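Local coordinates for protein glutathione S-transferase (Gordonia bronchialis, PDB 4PTS) that probably transfers glutathione to small substrates, as a glutathione transferase resembling the omega class, at residues K86-T90 with G121-P125; Y48-A52 with D99-G103; Y28-R32 with R114-Y118. All coordinates share one frame; numbering follows the deposited sequence.

How the interactions relate
All three contacts lie in or against the thioredoxin-like N-terminal domain; interactions 1 and 3 join loop to loop, interaction 2 strand to loop. Interaction 2 is buried: a salt bridge, whose aspartate is set by an Asx motif within its own loop, and aliphatic packing join central strand 48-53 to the long loop after strand 76-80. Interaction 1 is partly buried and closest to the predicted catalytic site: a serine hydroxyl and a tryptophan ring meet the segment leading into the cis-proline. Val124 and Pro125 pack on 48-52, so interactions 1 and 2 touch. Interaction 3, at the surface, joins the N-terminal extension to 114-118, just before 121-125, through an isoleucine, two rings and an arginine.

Interaction 1: residues K86-T90 with G121-P125; sequences KNSWT and GITVP
The carbonyl oxygen of Ile122 accepts a hydrogen bond from the hydroxyl of Ser88, with OG 2.7 Å from Ile122 O. The loop it sits on, 121-125, is the cis-proline loop of a thioredoxin-like glutathione transferase domain: the peptide bond before Pro125 is cis, and strand 126-129 follows at once. OG donates nearly head-on to the carbonyl, at a C=O...OG angle of 157°, and lies in the carbonyl plane. Ser88 OG stands opposite the backbone N (chi1 -160°), which carries it across to Ile122, while its CB packs on Ile122 CB at 3.8 Å.

The same oxygen borders the indole of Trp89, lying at the ring edge 3.5 Å from CD1. Trp89 is predicted to bind glutathione, and its ring also meets those of His84 and of His287, the latter in helix 281-291, so it stands where the two domains come together. From the cis-proline loop Val124 covers one indole face. Its CG2 makes a CH-pi contact with the five-membered ring, 3.7 Å from the centroid and 27° off the normal, displaced toward the rim. The valine side chain also touches Cys56, the predicted nucleophile, and Ile51 of strand 48-53. The 121-125 loop is thus held at two points, Ile122 O by the Ser88 hydroxyl and the Val124 methyl by the indole face, close to the probable glutathione site. Within the indole, CE2 comes nearest to that methyl, Val124 CG2 standing 3.4 Å from it.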
ATOM      1  N   LYS B  86       3.374 -18.026  18.998  1.00 35.84           N
ATOM      2  CA  LYS B  86       4.134 -19.077  18.301  1.00 35.49           C
ATOM      3  C   LYS B  86       3.414 -20.418  18.174  1.00 36.79           C
ATOM      4  O   LYS B  86       3.846 -21.246  17.366  1.00 41.01           O
ATOM      5  CB  LYS B  86       5.488 -19.329  18.996  1.00 33.07           C
ATOM      6  N   ASN B  87       2.350 -20.653  18.954  1.00 35.51           N
ATOM      7  CA  ASN B  87       1.614 -21.942  18.900  1.00 34.60           C
ATOM      8  C   ASN B  87       0.367 -21.917  18.058  1.00 31.12           C
ATOM      9  O   ASN B  87      -0.493 -22.785  18.175  1.00 30.50           O
ATOM     10  CB  ASN B  87       1.271 -22.445  20.298  1.00 35.09           C
ATOM     11  CG  ASN B  87       2.501 -22.641  21.139  1.00 35.08           C
ATOM     12  OD1 ASN B  87       2.613 -22.069  22.211  1.00 36.51           O
ATOM     13  ND2 ASN B  87       3.460 -23.410  20.634  1.00 35.84           N
ATOM     14  N   SER B  88       0.312 -20.937  17.176  1.00 29.91           N
ATOM     15  CA  SER B  88      -0.694 -20.885  16.163  1.00 29.30           C
ATOM     16  C   SER B  88      -2.094 -20.719  16.735  1.00 28.91           C
ATOM     17  O   SER B  88      -2.254 -20.227  17.844  1.00 28.50           O
ATOM     18  CB  SER B  88      -0.593 -22.146  15.328  1.00 28.73           C
ATOM     19  OG  SER B  88      -1.226 -21.937  14.090  1.00 29.05           O
ATOM     20  N   TRP B  89      -3.099 -21.175  15.995  1.00 28.41           N
ATOM     21  CA  TRP B  89      -4.454 -20.676  16.166  1.00 27.97           C
ATOM     22  C   TRP B  89      -5.086 -21.010  17.506  1.00 27.75           C
ATOM     23  O   TRP B  89      -4.928 -22.110  18.018  1.00 28.81           O
ATOM     24  CB  TRP B  89      -5.318 -21.199  15.046  1.00 27.41           C
ATOM     25  CG  TRP B  89      -4.782 -20.848  13.706  1.00 26.53           C
ATOM     26  CD1 TRP B  89      -3.973 -21.607  12.921  1.00 26.88           C
ATOM     27  CD2 TRP B  89      -5.016 -19.651  12.995  1.00 26.15           C
ATOM     28  NE1 TRP B  89      -3.680 -20.953  11.754  1.00 25.22           N
ATOM     29  CE2 TRP B  89      -4.312 -19.744  11.768  1.00 25.66           C
ATOM     30  CE3 TRP B  89      -5.756 -18.499  13.268  1.00 26.40           C
ATOM     31  CZ2 TRP B  89      -4.331 -18.732  10.810  1.00 25.71           C
ATOM     32  CZ3 TRP B  89      -5.782 -17.491  12.309  1.00 26.98           C
ATOM     33  CH2 TRP B  89      -5.066 -17.614  11.094  1.00 26.37           C
ATOM     34  N   THR B  90      -5.781 -20.026  18.058  1.00 28.23           N
ATOM     35  CA  THR B  90      -6.472 -20.148  19.327  1.00 28.59           C
ATOM     36  C   THR B  90      -7.920 -19.734  19.104  1.00 31.14           C
ATOM     37  O   THR B  90      -8.264 -19.144  18.056  1.00 30.92           O
ATOM     38  CB  THR B  90      -5.868 -19.237  20.411  1.00 27.26           C
ATOM     39  OG1 THR B  90      -5.848 -17.881  19.952  1.00 27.37           O
ATOM     40  CG2 THR B  90      -4.460 -19.654  20.743  1.00 27.28           C
ATOM     41  N   GLY B 121       3.558 -28.024  10.706  1.00 33.42           N
ATOM     42  CA  GLY B 121       2.794 -26.796  10.897  1.00 33.50           C
ATOM     43  C   GLY B 121       1.366 -27.000  11.368  1.00 34.41           C
ATOM     44  O   GLY B 121       0.664 -27.909  10.903  1.00 37.40           O
ATOM     45  N   ILE B 122       0.922 -26.115  12.254  1.00 34.67           N
ATOM     46  CA  ILE B 122      -0.423 -26.172  12.849  1.00 33.90           C
ATOM     47  C   ILE B 122      -1.391 -25.205  12.135  1.00 30.56           C
ATOM     48  O   ILE B 122      -1.569 -24.054  12.530  1.00 27.26           O
ATOM     49  CB  ILE B 122      -0.358 -25.832  14.350  1.00 36.07           C
ATOM     50  CG1 ILE B 122       0.713 -26.668  15.058  1.00 37.60           C
ATOM     51  CG2 ILE B 122      -1.711 -26.053  15.016  1.00 37.28           C
ATOM     52  CD1 ILE B 122       0.380 -28.139  15.225  1.00 38.03           C
ATOM     53  N   THR B 123      -2.072 -25.713  11.123  1.00 28.75           N
ATOM     54  CA  THR B 123      -2.736 -24.834  10.165  1.00 28.21           C
ATOM     55  C   THR B 123      -4.242 -24.957  10.168  1.00 26.42           C
ATOM     56  O   THR B 123      -4.808 -25.941  10.640  1.00 25.39           O
ATOM     57  CB  THR B 123      -2.283 -25.032   8.689  1.00 28.90           C
ATOM     58  OG1 THR B 123      -3.117 -26.010   8.023  1.00 28.77           O
ATOM     59  CG2 THR B 123      -0.797 -25.395   8.609  1.00 28.42           C
ATOM     60  N   VAL B 124      -4.856 -23.948   9.564  1.00 25.43           N
ATOM     61  CA  VAL B 124      -6.250 -23.990   9.161  1.00 24.04           C
ATOM     62  C   VAL B 124      -6.342 -23.859   7.637  1.00 23.83           C
ATOM     63  O   VAL B 124      -5.535 -23.166   7.012  1.00 23.76           O
ATOM     64  CB  VAL B 124      -7.076 -22.887   9.832  1.00 23.60           C
ATOM     65  CG1 VAL B 124      -7.293 -23.235  11.291  1.00 23.92           C
ATOM     66  CG2 VAL B 124      -6.397 -21.536   9.695  1.00 23.44           C
ATOM     67  N   PRO B 125      -7.345 -24.503   7.028  1.00 22.84           N
ATOM     68  CA  PRO B 125      -8.422 -25.228   7.669  1.00 22.20           C
ATOM     69  C   PRO B 125      -7.970 -26.593   8.115  1.00 22.24           C
ATOM     70  O   PRO B 125      -7.044 -27.162   7.536  1.00 21.66           O
ATOM     71  CB  PRO B 125      -9.447 -25.377   6.551  1.00 21.88           C
ATOM     72  CG  PRO B 125      -8.602 -25.505   5.342  1.00 21.72           C
ATOM     73  CD  PRO B 125      -7.426 -24.599   5.565  1.00 22.04           C
TER

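Interaction 2: residues Y48-A52 with D99-G103; sequences YRLIA and DPVLG
Arg49 on strand 48-53 forms a salt bridge with Asp99, the two side chains coming from opposite directions. NH1 faces the carboxylate at the guanidinium edge, and the guanidinium and carboxylate planes are turned 46° apart. The modelled approach of NH1 to OD2 is too tight for its exact place to be trusted, so the pairing is clearer than its length. The arginine chain bends at chi3 (-90°), which swings the guanidinium round toward the aspartate.

Hydrogen bonding within 99-103 sets the carboxylate in place. Leu102 N donates to Asp99 OD2 at 2.9 Å and 166°, reaching the anti side of the oxygen somewhat out of the carboxylate plane; Val101 N adds a weak bond to the same OD2. This is an Asx motif; a separate backbone bond runs from Gly103 N to Asp99 O at 2.8 Å. The Leu102 N bond, with the weaker one from Val101, is likely to restrain the carboxylate's rotation.

The strand belongs to the thioredoxin-like sheet, running between strands 76-80 and 126-129. Leu50 and Ala52 pack on helix 57-68, whereas Arg49 and Ile51 turn to the other face of the sheet, where the loop carrying 99-103 lies.

Apolar contacts flank the charge. Val101 CG2 sits over the centre of the guanidinium face, 3.6 Å above its plane and 3.6 Å from Arg49 NH2. Leu102, which also touches Val128, lays its CG against Arg49 CD at 3.9 Å. Ile51 and Leu102 reach toward each other tip to tip, CD1 to CD1 at 4.2 Å.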
ATOM      1  N   TYR B  48     -17.959 -34.807  12.073  1.00 33.89           N
ATOM      2  CA  TYR B  48     -16.772 -33.985  11.894  1.00 32.09           C
ATOM      3  C   TYR B  48     -17.093 -32.512  12.119  1.00 30.37           C
ATOM      4  O   TYR B  48     -18.267 -32.091  12.116  1.00 33.76           O
ATOM      5  CB  TYR B  48     -16.185 -34.203  10.486  1.00 31.43           C
ATOM      6  CG  TYR B  48     -15.933 -35.662  10.193  1.00 30.29           C
ATOM      7  CD1 TYR B  48     -14.915 -36.341  10.832  1.00 29.27           C
ATOM      8  CD2 TYR B  48     -16.731 -36.363   9.310  1.00 30.19           C
ATOM      9  CE1 TYR B  48     -14.681 -37.676  10.591  1.00 29.34           C
ATOM     10  CE2 TYR B  48     -16.509 -37.702   9.059  1.00 30.06           C
ATOM     11  CZ  TYR B  48     -15.484 -38.364   9.708  1.00 30.42           C
ATOM     12  OH  TYR B  48     -15.237 -39.722   9.484  1.00 31.03           O
ATOM     13  N   ARG B  49     -16.040 -31.732  12.320  1.00 26.58           N
ATOM     14  CA  ARG B  49     -16.168 -30.299  12.549  1.00 23.66           C
ATOM     15  C   ARG B  49     -15.042 -29.610  11.809  1.00 21.48           C
ATOM     16  O   ARG B  49     -13.873 -29.986  11.906  1.00 20.99           O
ATOM     17  CB  ARG B  49     -16.132 -29.995  14.051  1.00 22.66           C
ATOM     18  CG  ARG B  49     -15.526 -28.658  14.438  1.00 22.14           C
ATOM     19  CD  ARG B  49     -15.905 -28.271  15.867  1.00 21.40           C
ATOM     20  NE  ARG B  49     -17.141 -27.512  15.811  1.00 20.79           N
ATOM     21  CZ  ARG B  49     -17.358 -26.333  16.369  1.00 19.61           C
ATOM     22  NH1 ARG B  49     -16.468 -25.753  17.132  1.00 18.86           N
ATOM     23  NH2 ARG B  49     -18.506 -25.740  16.161  1.00 20.01           N
ATOM     24  N   LEU B  50     -15.413 -28.598  11.059  1.00 19.74           N
ATOM     25  CA  LEU B  50     -14.456 -27.849  10.294  1.00 19.15           C
ATOM     26  C   LEU B  50     -13.912 -26.746  11.171  1.00 19.00           C
ATOM     27  O   LEU B  50     -14.705 -25.983  11.746  1.00 19.09           O
ATOM     28  CB  LEU B  50     -15.146 -27.233   9.093  1.00 18.77           C
ATOM     29  CG  LEU B  50     -14.386 -26.154   8.343  1.00 18.45           C
ATOM     30  CD1 LEU B  50     -13.059 -26.683   7.819  1.00 18.55           C
ATOM     31  CD2 LEU B  50     -15.271 -25.652   7.224  1.00 18.49           C
ATOM     32  N   ILE B  51     -12.582 -26.658  11.284  1.00 18.04           N
ATOM     33  CA  ILE B  51     -11.947 -25.515  11.944  1.00 17.54           C
ATOM     34  C   ILE B  51     -11.298 -24.576  10.949  1.00 17.67           C
ATOM     35  O   ILE B  51     -10.479 -24.984  10.151  1.00 19.07           O
ATOM     36  CB  ILE B  51     -10.897 -25.960  12.943  1.00 17.26           C
ATOM     37  CG1 ILE B  51     -11.542 -26.864  14.004  1.00 17.61           C
ATOM     38  CG2 ILE B  51     -10.218 -24.741  13.561  1.00 17.09           C
ATOM     39  CD1 ILE B  51     -12.684 -26.222  14.796  1.00 17.95           C
ATOM     40  N   ALA B  52     -11.662 -23.305  11.009  1.00 17.86           N
ATOM     41  CA  ALA B  52     -11.174 -22.328  10.065  1.00 17.80           C
ATOM     42  C   ALA B  52     -10.927 -20.997  10.756  1.00 18.49           C
ATOM     43  O   ALA B  52     -11.067 -20.873  11.977  1.00 18.59           O
ATOM     44  CB  ALA B  52     -12.194 -22.170   8.959  1.00 17.81           C
ATOM     45  N   ASP B  99     -13.093 -23.636  22.190  1.00 33.18           N
ATOM     46  CA  ASP B  99     -14.046 -24.010  21.166  1.00 33.68           C
ATOM     47  C   ASP B  99     -15.328 -24.551  21.800  1.00 33.41           C
ATOM     48  O   ASP B  99     -15.282 -25.482  22.600  1.00 32.87           O
ATOM     49  CB  ASP B  99     -13.487 -25.065  20.222  1.00 33.35           C
ATOM     50  CG  ASP B  99     -14.430 -25.339  19.068  1.00 33.09           C
ATOM     51  OD1 ASP B  99     -14.770 -24.374  18.343  1.00 32.67           O
ATOM     52  OD2 ASP B  99     -14.862 -26.505  18.892  1.00 35.57           O
ATOM     53  N   PRO B 100     -16.470 -23.968  21.443  1.00 32.45           N
ATOM     54  CA  PRO B 100     -17.724 -24.465  21.976  1.00 31.90           C
ATOM     55  C   PRO B 100     -17.810 -26.004  22.041  1.00 31.03           C
ATOM     56  O   PRO B 100     -18.118 -26.543  23.088  1.00 31.66           O
ATOM     57  CB  PRO B 100     -18.752 -23.900  21.000  1.00 32.64           C
ATOM     58  CG  PRO B 100     -18.141 -22.639  20.470  1.00 33.66           C
ATOM     59  CD  PRO B 100     -16.651 -22.809  20.546  1.00 33.40           C
ATOM     60  N   VAL B 101     -17.505 -26.699  20.948  1.00 29.38           N
ATOM     61  CA  VAL B 101     -17.769 -28.136  20.838  1.00 27.37           C
ATOM     62  C   VAL B 101     -16.583 -29.003  21.255  1.00 26.53           C
ATOM     63  O   VAL B 101     -16.735 -29.986  21.964  1.00 25.49           O
ATOM     64  CB  VAL B 101     -18.148 -28.490  19.392  1.00 26.12           C
ATOM     65  CG1 VAL B 101     -18.277 -29.996  19.239  1.00 26.49           C
ATOM     66  CG2 VAL B 101     -19.443 -27.808  18.997  1.00 25.02           C
ATOM     67  N   LEU B 102     -15.407 -28.646  20.773  1.00 26.41           N
ATOM     68  CA  LEU B 102     -14.208 -29.398  21.074  1.00 26.26           C
ATOM     69  C   LEU B 102     -13.728 -29.103  22.475  1.00 27.39           C
ATOM     70  O   LEU B 102     -13.050 -29.914  23.069  1.00 25.95           O
ATOM     71  CB  LEU B 102     -13.112 -29.073  20.068  1.00 25.41           C
ATOM     72  CG  LEU B 102     -13.407 -29.515  18.634  1.00 25.71           C
ATOM     73  CD1 LEU B 102     -12.250 -29.117  17.742  1.00 25.68           C
ATOM     74  CD2 LEU B 102     -13.652 -31.019  18.547  1.00 25.50           C
ATOM     75  N   GLY B 103     -14.066 -27.929  22.996  1.00 30.02           N
ATOM     76  CA  GLY B 103     -13.669 -27.543  24.343  1.00 31.27           C
ATOM     77  C   GLY B 103     -12.184 -27.301  24.541  1.00 32.81           C
ATOM     78  O   GLY B 103     -11.717 -27.315  25.666  1.00 38.00           O
TER

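Interaction 3: residues Y28-R32 with R114-Y118; sequences YIETR and RFPGY
Ile29 gives the most surface to this contact, its side chain meeting Arg114, Phe115 and Tyr118 at once. The last two are the first and fourth residues of a type II beta turn, closed by Tyr118 N bonding to Phe115 O, which follows helix 108-114 in the thioredoxin-like domain; 28-32 belongs to the N-terminal extension laid against it. The delta methyl of Ile29 touches both aromatic rings: CD1 lies at the edge of Phe115, 3.5 Å from CE2, and 3.7 Å from CE1 of Tyr118, whose ring it meets obliquely. Lower on the same branch, Ile29 CG1 is 3.4 Å from Tyr118 OH. Tyr118 leads back to helix 108-114 through its ring contact with Tyr111, which Ile29 also touches.

Arg114 covers the other branch. Its chain is extended from CG to NE and passes over Phe115, so the guanidinium arrives beside Ile29 CG2, with NH2 3.6 Å away. NH2 also bonds Val135 O, linking the N-terminal extension, the residue just before the turn and strand 134-137. Thr31 comes from the opposite direction to the arginine; NH1 donates to Thr31 OG1 at 3.1 Å and 159°, the oxygen lying only 10° out of the guanidinium plane. With an alanine at Arg114, Thr31 OG1 would probably lose this donor, Val135 O would be left without this partner, and a gap would open beside Ile29 CG2 and above the phenylalanine ring. Arg114 CG stands 3.5 Å above the plane of the Phe115 ring, offset toward its rim.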
ATOM      1  N   TYR B  28       1.547 -31.732   4.901  1.00 49.50           N
ATOM      2  CA  TYR B  28       0.132 -31.892   5.334  1.00 47.81           C
ATOM      3  C   TYR B  28      -0.252 -33.280   5.812  1.00 44.88           C
ATOM      4  O   TYR B  28       0.491 -34.254   5.661  1.00 45.48           O
ATOM      5  CB  TYR B  28      -0.870 -31.472   4.240  1.00 48.44           C
ATOM      6  CG  TYR B  28      -0.693 -30.045   3.866  1.00 53.05           C
ATOM      7  CD1 TYR B  28      -0.699 -29.058   4.857  1.00 58.04           C
ATOM      8  CD2 TYR B  28      -0.499 -29.658   2.551  1.00 55.00           C
ATOM      9  CE1 TYR B  28      -0.518 -27.724   4.550  1.00 57.42           C
ATOM     10  CE2 TYR B  28      -0.323 -28.318   2.232  1.00 59.90           C
ATOM     11  CZ  TYR B  28      -0.332 -27.354   3.242  1.00 58.67           C
ATOM     12  OH  TYR B  28      -0.157 -26.011   2.972  1.00 57.44           O
ATOM     13  N   ILE B  29      -1.431 -33.349   6.413  1.00 41.24           N
ATOM     14  CA  ILE B  29      -2.011 -34.592   6.803  1.00 37.43           C
ATOM     15  C   ILE B  29      -2.977 -34.922   5.690  1.00 37.19           C
ATOM     16  O   ILE B  29      -4.028 -34.307   5.573  1.00 34.85           O
ATOM     17  CB  ILE B  29      -2.691 -34.473   8.166  1.00 35.67           C
ATOM     18  CG1 ILE B  29      -1.654 -33.918   9.197  1.00 36.11           C
ATOM     19  CG2 ILE B  29      -3.271 -35.827   8.540  1.00 36.34           C
ATOM     20  CD1 ILE B  29      -2.036 -33.980  10.675  1.00 36.69           C
ATOM     21  N   GLU B  30      -2.609 -35.934   4.900  1.00 38.66           N
ATOM     22  CA  GLU B  30      -3.283 -36.262   3.629  1.00 39.95           C
ATOM     23  C   GLU B  30      -4.459 -37.275   3.775  1.00 37.35           C
ATOM     24  O   GLU B  30      -5.139 -37.556   2.801  1.00 39.25           O
ATOM     25  CB  GLU B  30      -2.275 -36.792   2.563  1.00 41.46           C
ATOM     26  CG  GLU B  30      -1.158 -35.845   2.075  1.00 40.11           C
ATOM     27  N   THR B  31      -4.681 -37.826   4.968  1.00 33.25           N
ATOM     28  CA  THR B  31      -5.831 -38.687   5.246  1.00 31.07           C
ATOM     29  C   THR B  31      -7.114 -38.071   4.708  1.00 30.60           C
ATOM     30  O   THR B  31      -7.305 -36.886   4.852  1.00 30.15           O
ATOM     31  CB  THR B  31      -6.032 -38.821   6.764  1.00 30.61           C
ATOM     32  OG1 THR B  31      -4.867 -39.368   7.373  1.00 28.67           O
ATOM     33  CG2 THR B  31      -7.191 -39.705   7.069  1.00 31.36           C
ATOM     34  N   ARG B  32      -8.018 -38.856   4.128  1.00 30.88           N
ATOM     35  CA  ARG B  32      -9.240 -38.276   3.565  1.00 30.46           C
ATOM     36  C   ARG B  32     -10.545 -38.790   4.161  1.00 30.93           C
ATOM     37  O   ARG B  32     -10.673 -39.942   4.620  1.00 33.56           O
ATOM     38  CB  ARG B  32      -9.299 -38.478   2.062  1.00 30.25           C
ATOM     39  CG  ARG B  32      -8.116 -37.903   1.326  1.00 31.16           C
ATOM     40  CD  ARG B  32      -8.111 -38.399  -0.100  1.00 32.13           C
ATOM     41  NE  ARG B  32      -9.307 -37.942  -0.798  1.00 33.27           N
ATOM     42  CZ  ARG B  32      -9.750 -38.441  -1.948  1.00 33.90           C
ATOM     43  NH1 ARG B  32      -9.103 -39.426  -2.551  1.00 34.21           N
ATOM     44  NH2 ARG B  32     -10.849 -37.950  -2.504  1.00 34.59           N
ATOM     45  N   ARG B 114      -3.893 -36.450  18.033  1.00 35.79           N
ATOM     46  CA  ARG B 114      -3.700 -37.478  17.015  1.00 35.46           C
ATOM     47  C   ARG B 114      -2.264 -37.952  16.908  1.00 37.41           C
ATOM     48  O   ARG B 114      -1.998 -39.143  16.775  1.00 39.38           O
ATOM     49  CB  ARG B 114      -4.128 -36.979  15.641  1.00 34.79           C
ATOM     50  CG  ARG B 114      -3.794 -38.007  14.569  1.00 32.78           C
ATOM     51  CD  ARG B 114      -4.735 -37.976  13.402  1.00 31.72           C
ATOM     52  NE  ARG B 114      -4.451 -39.051  12.464  1.00 31.36           N
ATOM     53  CZ  ARG B 114      -4.763 -39.036  11.168  1.00 32.59           C
ATOM     54  NH1 ARG B 114      -4.476 -40.083  10.415  1.00 32.35           N
ATOM     55  NH2 ARG B 114      -5.355 -37.983  10.607  1.00 34.23           N
ATOM     56  N   PHE B 115      -1.350 -36.998  16.871  1.00 39.33           N
ATOM     57  CA  PHE B 115       0.054 -37.281  16.720  1.00 40.73           C
ATOM     58  C   PHE B 115       0.725 -36.616  17.893  1.00 41.82           C
ATOM     59  O   PHE B 115       1.010 -35.414  17.839  1.00 42.22           O
ATOM     60  CB  PHE B 115       0.577 -36.670  15.432  1.00 40.97           C
ATOM     61  CG  PHE B 115       0.018 -37.290  14.199  1.00 41.25           C
ATOM     62  CD1 PHE B 115       0.305 -38.610  13.888  1.00 43.77           C
ATOM     63  CD2 PHE B 115      -0.761 -36.543  13.325  1.00 41.75           C
ATOM     64  CE1 PHE B 115      -0.189 -39.187  12.726  1.00 44.94           C
ATOM     65  CE2 PHE B 115      -1.260 -37.105  12.167  1.00 41.77           C
ATOM     66  CZ  PHE B 115      -0.975 -38.430  11.865  1.00 43.79           C
ATOM     67  N   PRO B 116       0.953 -37.372  18.974  1.00 42.20           N
ATOM     68  CA  PRO B 116       1.529 -36.697  20.113  1.00 41.43           C
ATOM     69  C   PRO B 116       2.919 -36.252  19.683  1.00 41.29           C
ATOM     70  O   PRO B 116       3.623 -37.015  19.022  1.00 39.78           O
ATOM     71  CB  PRO B 116       1.580 -37.782  21.183  1.00 42.09           C
ATOM     72  CG  PRO B 116       0.552 -38.778  20.738  1.00 42.90           C
ATOM     73  CD  PRO B 116       0.690 -38.789  19.253  1.00 42.17           C
ATOM     74  N   GLY B 117       3.280 -35.013  19.996  1.00 42.03           N
ATOM     75  CA  GLY B 117       4.523 -34.411  19.526  1.00 40.01           C
ATOM     76  C   GLY B 117       4.504 -33.834  18.115  1.00 39.45           C
ATOM     77  O   GLY B 117       5.526 -33.375  17.668  1.00 40.71           O
ATOM     78  N   TYR B 118       3.355 -33.813  17.428  1.00 39.94           N
ATOM     79  CA  TYR B 118       3.264 -33.341  16.026  1.00 38.32           C
ATOM     80  C   TYR B 118       4.254 -32.218  15.759  1.00 37.26           C
ATOM     81  O   TYR B 118       4.178 -31.155  16.370  1.00 33.34           O
ATOM     82  CB  TYR B 118       1.840 -32.894  15.659  1.00 36.78           C
ATOM     83  CG  TYR B 118       1.616 -32.627  14.165  1.00 35.96           C
ATOM     84  CD1 TYR B 118       1.613 -33.665  13.228  1.00 35.98           C
ATOM     85  CD2 TYR B 118       1.373 -31.352  13.698  1.00 35.43           C
ATOM     86  CE1 TYR B 118       1.390 -33.431  11.871  1.00 34.43           C
ATOM     87  CE2 TYR B 118       1.147 -31.111  12.344  1.00 35.20           C
ATOM     88  CZ  TYR B 118       1.154 -32.153  11.435  1.00 34.26           C
ATOM     89  OH  TYR B 118       0.927 -31.902  10.103  1.00 32.33           O
TER